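Local coordinates for ethanolamine kinase Pv091845 (Plasmodium vivax, PDB 2QG7), which probably catalyses the ATP-dependent phosphorylation of ethanolamine, the first step in making phosphatidylethanolamine from ethanolamine, at residues D64-A69 / V94-G99; K75-V80 / F174-I179. All blocks are in the same frame, centred on the assembly; numbering follows the deposited sequence.

Interaction 1. Residues D64-A69 / V94-G99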
# COMPACT_ATOMS: atom_id res chain seq x y z
N ASP D 64 25.48 26.05 -38.48
CA ASP D 64 25.19 24.82 -39.24
C ASP D 64 24.26 23.94 -38.40
O ASP D 64 24.65 23.47 -37.32
CB ASP D 64 26.48 24.08 -39.62
CG ASP D 64 26.21 22.85 -40.52
OD1 ASP D 64 25.33 22.91 -41.40
OD2 ASP D 64 26.90 21.81 -40.35
N ARG D 65 23.03 23.75 -38.90
CA ARG D 65 21.99 23.07 -38.13
C ARG D 65 22.37 21.63 -37.73
O ARG D 65 22.08 21.21 -36.60
CB ARG D 65 20.66 23.10 -38.87
CG ARG D 65 19.50 22.60 -38.00
CD ARG D 65 18.17 22.53 -38.73
NE ARG D 65 18.21 21.65 -39.92
CZ ARG D 65 17.11 21.03 -40.40
NH1 ARG D 65 15.86 21.18 -39.77
NH2 ARG D 65 17.26 20.26 -41.50
N SER D 66 23.03 20.90 -38.64
CA SER D 66 23.45 19.51 -38.42
C SER D 66 24.64 19.40 -37.49
O SER D 66 24.70 18.49 -36.67
CB SER D 66 23.78 18.81 -39.74
OG SER D 66 22.66 18.82 -40.61
N GLU D 67 25.61 20.29 -37.65
CA GLU D 67 26.75 20.38 -36.75
C GLU D 67 26.33 20.80 -35.34
O GLU D 67 26.88 20.30 -34.35
CB GLU D 67 27.76 21.38 -37.31
CG GLU D 67 28.92 21.70 -36.39
CD GLU D 67 30.00 20.65 -36.44
OE1 GLU D 67 29.78 19.51 -35.95
OE2 GLU D 67 31.08 20.97 -36.99
N LYS D 68 25.34 21.70 -35.26
CA LYS D 68 24.81 22.19 -33.97
C LYS D 68 23.89 21.21 -33.26
O LYS D 68 23.89 21.16 -32.02
CB LYS D 68 24.11 23.55 -34.11
CG LYS D 68 25.05 24.74 -34.26
CD LYS D 68 25.85 24.99 -33.00
CE LYS D 68 27.01 25.94 -33.28
NZ LYS D 68 27.47 26.54 -31.94
N ALA D 69 23.09 20.47 -34.03
CA ALA D 69 22.21 19.45 -33.48
C ALA D 69 23.04 18.30 -32.93
O ALA D 69 22.71 17.72 -31.89
CB ALA D 69 21.27 18.95 -34.52
N VAL D 94 17.48 14.21 -32.76
CA VAL D 94 17.70 12.77 -32.77
C VAL D 94 17.50 12.28 -34.19
O VAL D 94 18.37 11.58 -34.73
CB VAL D 94 16.79 12.00 -31.74
CG1 VAL D 94 16.85 10.50 -31.96
CG2 VAL D 94 17.20 12.33 -30.29
N MET D 95 16.40 12.69 -34.81
CA MET D 95 16.09 12.31 -36.18
C MET D 95 17.03 12.93 -37.23
O MET D 95 17.23 12.38 -38.32
CB MET D 95 14.62 12.65 -36.52
CG MET D 95 13.56 11.79 -35.76
SD MET D 95 13.84 9.99 -35.67
CE MET D 95 13.86 9.45 -37.44
N LEU D 96 17.57 14.10 -36.92
CA LEU D 96 18.42 14.80 -37.86
C LEU D 96 19.83 14.21 -37.91
O LEU D 96 20.42 14.09 -38.99
CB LEU D 96 18.44 16.31 -37.54
CG LEU D 96 19.30 17.29 -38.37
CD1 LEU D 96 18.83 17.43 -39.84
CD2 LEU D 96 19.31 18.63 -37.67
N HIS D 97 20.37 13.86 -36.74
CA HIS D 97 21.74 13.36 -36.62
C HIS D 97 21.76 11.83 -36.58
O HIS D 97 22.33 11.18 -37.47
CB HIS D 97 22.42 13.96 -35.38
CG HIS D 97 23.81 13.46 -35.14
ND1 HIS D 97 24.24 12.98 -33.92
CD2 HIS D 97 24.87 13.34 -35.98
CE1 HIS D 97 25.50 12.59 -34.01
NE2 HIS D 97 25.91 12.80 -35.25
N TYR D 98 21.13 11.26 -35.56
CA TYR D 98 21.16 9.81 -35.34
C TYR D 98 20.38 9.02 -36.41
O TYR D 98 20.88 8.03 -36.95
CB TYR D 98 20.67 9.48 -33.91
CG TYR D 98 21.64 9.87 -32.83
CD1 TYR D 98 21.22 10.65 -31.74
CD2 TYR D 98 23.00 9.46 -32.88
CE1 TYR D 98 22.12 11.03 -30.72
CE2 TYR D 98 23.91 9.83 -31.86
CZ TYR D 98 23.47 10.62 -30.78
OH TYR D 98 24.35 10.98 -29.77
N GLY D 99 19.17 9.51 -36.71
CA GLY D 99 18.29 8.90 -37.69
C GLY D 99 18.34 9.60 -39.03
O GLY D 99 17.31 9.84 -39.65
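Leu96 carries most of this contact: its CD2 touches Ala69 and the Arg65 chain, its CD1 the end of Arg65 and, marginally, Ser66. CD2 rests against the single methyl of Ala69, 3.7 Å from Leu96 CD2 to Ala69 CB, and this is the purely apolar part of the interface. Arg65 comes over the other side of the leucine end. Its chain bends at chi3 (58°), which brings the guanidinium across the two methyls, so that a flat face, and not a donor edge, meets the leucine. Leu96 CD1 lies 3.6 Å from Arg65 NH2, while Leu96 CD2 is 3.9 Å from Arg65 NE. The same NH2 has a weak hydrogen bond to Asn106 O, giving the polar rim of the group a separate partner. The CB of Leu96 points at the other helix, and with chi1 at 178° its CG lies away from the backbone N; Ser66 OG is 4.1 Å from Leu96 CD1 at the margin. The helix carrying Arg65 begins here, N-capped by Asp64. The axes of helix turns 65-69 and 94-98 approach to 9.3 Å, with 98° between their directions. The N-terminal turn of helix 65-75 thus packs on the last turn of helix 84-98, whose Val94 and Tyr98 in turn lie against strands 170-174 and 177-181.

Interaction 2. Residues K75-V80 / F174-I179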
# COMPACT_ATOMS: atom_id res chain seq x y z
N LYS D 75 25.70 17.30 -25.58
CA LYS D 75 25.76 18.10 -24.37
C LYS D 75 24.60 17.86 -23.39
O LYS D 75 24.79 18.00 -22.18
CB LYS D 75 25.91 19.60 -24.69
CG LYS D 75 26.17 20.51 -23.44
CD LYS D 75 26.89 21.80 -23.83
CE LYS D 75 25.91 22.89 -24.20
NZ LYS D 75 26.62 24.20 -24.40
N TYR D 76 23.42 17.51 -23.91
CA TYR D 76 22.21 17.37 -23.08
C TYR D 76 21.65 15.96 -23.12
O TYR D 76 20.77 15.64 -23.91
CB TYR D 76 21.13 18.41 -23.47
CG TYR D 76 21.62 19.83 -23.28
CD1 TYR D 76 22.09 20.56 -24.36
CD2 TYR D 76 21.67 20.42 -22.01
CE1 TYR D 76 22.57 21.85 -24.20
CE2 TYR D 76 22.15 21.71 -21.83
CZ TYR D 76 22.60 22.42 -22.93
OH TYR D 76 23.09 23.71 -22.79
N VAL D 77 22.17 15.13 -22.23
CA VAL D 77 21.97 13.68 -22.30
C VAL D 77 21.17 13.17 -21.11
O VAL D 77 21.00 11.96 -20.94
CB VAL D 77 23.34 12.92 -22.41
CG1 VAL D 77 23.97 13.14 -23.77
CG2 VAL D 77 24.32 13.39 -21.32
N SER D 78 20.67 14.09 -20.29
CA SER D 78 19.98 13.75 -19.05
C SER D 78 18.56 13.25 -19.29
O SER D 78 18.00 12.52 -18.46
CB SER D 78 19.98 14.93 -18.06
OG SER D 78 19.19 16.02 -18.55
N ASN D 79 18.01 13.63 -20.45
CA ASN D 79 16.63 13.30 -20.86
C ASN D 79 15.55 13.85 -19.93
O ASN D 79 14.39 13.43 -20.00
CB ASN D 79 16.45 11.80 -21.12
CG ASN D 79 17.35 11.29 -22.25
OD1 ASN D 79 17.58 11.98 -23.25
ND2 ASN D 79 17.85 10.07 -22.08
N VAL D 80 15.92 14.80 -19.06
CA VAL D 80 14.92 15.55 -18.29
C VAL D 80 14.69 16.87 -19.00
O VAL D 80 15.63 17.62 -19.26
CB VAL D 80 15.30 15.75 -16.81
CG1 VAL D 80 14.13 16.38 -16.04
CG2 VAL D 80 15.70 14.43 -16.18
N PHE D 174 22.43 5.10 -29.16
CA PHE D 174 23.26 6.19 -28.63
C PHE D 174 23.26 6.21 -27.11
O PHE D 174 22.39 5.57 -26.48
CB PHE D 174 22.89 7.57 -29.22
CG PHE D 174 21.39 7.83 -29.34
CD1 PHE D 174 20.72 8.55 -28.35
CD2 PHE D 174 20.67 7.39 -30.45
CE1 PHE D 174 19.36 8.80 -28.45
CE2 PHE D 174 19.30 7.66 -30.56
CZ PHE D 174 18.65 8.36 -29.56
N THR D 175 24.21 6.93 -26.52
CA THR D 175 24.49 6.75 -25.08
C THR D 175 23.32 7.05 -24.16
O THR D 175 23.35 6.69 -22.96
CB THR D 175 25.74 7.53 -24.57
OG1 THR D 175 25.59 8.93 -24.87
CG2 THR D 175 27.01 6.97 -25.23
N ASN D 176 22.28 7.68 -24.72
CA ASN D 176 21.16 8.14 -23.89
C ASN D 176 19.79 7.72 -24.45
O ASN D 176 18.73 8.07 -23.90
CB ASN D 176 21.31 9.66 -23.61
CG ASN D 176 20.97 10.53 -24.82
OD1 ASN D 176 19.95 11.17 -24.84
ND2 ASN D 176 21.83 10.52 -25.83
N GLY D 177 19.81 6.93 -25.51
CA GLY D 177 18.56 6.42 -26.05
C GLY D 177 18.77 5.65 -27.30
O GLY D 177 19.90 5.29 -27.65
N ARG D 178 17.67 5.39 -28.01
CA ARG D 178 17.73 4.68 -29.29
C ARG D 178 16.58 5.03 -30.23
O ARG D 178 15.56 5.60 -29.81
CB ARG D 178 17.73 3.16 -29.06
CG ARG D 178 16.37 2.61 -28.60
CD ARG D 178 16.35 1.12 -28.59
NE ARG D 178 16.97 0.59 -27.39
CZ ARG D 178 16.37 -0.21 -26.52
NH1 ARG D 178 17.05 -0.63 -25.46
NH2 ARG D 178 15.10 -0.60 -26.69
N ILE D 179 16.75 4.65 -31.50
CA ILE D 179 15.68 4.77 -32.49
C ILE D 179 15.27 3.37 -32.95
O ILE D 179 16.08 2.60 -33.49
CB ILE D 179 16.05 5.64 -33.74
CG1 ILE D 179 16.68 6.98 -33.32
CG2 ILE D 179 14.80 5.89 -34.59
CD1 ILE D 179 17.38 7.75 -34.48
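Val77 and Asn176 mark the closest approach of the two backbones, with their CA atoms 5.8 Å apart. Residues 174-179 form the tip of a beta hairpin: Phe174 and Gly177 bracket a type I turn and pair through two backbone bonds, Phe174 N to Gly177 O (3.0 Å) and Gly177 N to Phe174 O (3.1 Å), leaving Thr175 and Asn176 as the two-residue loop between strands 170-174 and 177-181. This hairpin closes one side of the antiparallel five-stranded sheet, which belongs to the N-terminal lobe of a protein-kinase-like fold. The facing residues 75-80 are irregular. Tyr76 is the first to leave the helical conformation at the end of helix 65-75, and the chain then turns through Asn79, whose backbone is in the left-handed helical region.

Asn176 is buried and presents its side chain to the 75-80 loop. Its CB lies against the Val77 carbonyl, 3.5 Å from Asn176 CB to Val77 O, and the valine side chain crosses the asparagine at about a right angle, with Val77 CB 4.0 Å from Asn176 CB. Asn79 approaches from the far end of the loop. Its CG is anti to the carbonyl carbon (chi1 -61°), which carries the amide toward the hairpin backbone. There the nitrogen donates twice, to Asn176 O and to Tyr141 O, so a buried amide group links the hairpin turn with the end of the adjacent strand 136-141. The bond from Asn79 ND2 to Asn176 O is 2.8 Å long and somewhat bent (143° at the hydrogen), and it reaches a lone pair in the carbonyl plane, at 138° to the C=O.

In the fold
The centres of interactions 1 and 2 lie 13 Å apart, on the same side of the chain's centre. Their segments alternate along the sequence: 64-69, 75-80, 94-99, then 174-179. Helix 65-75 serves both, since interaction 1 uses its start and interaction 2 the loop that follows its end, while helix 84-98 lies between that helix and the sheet. Residues of the two contacts also meet directly: the Tyr98 and Phe174 rings stack, and Val94 packs on Phe174 and Ile179. Together they connect the two N-terminal helices with the edge hairpin of the five-stranded sheet.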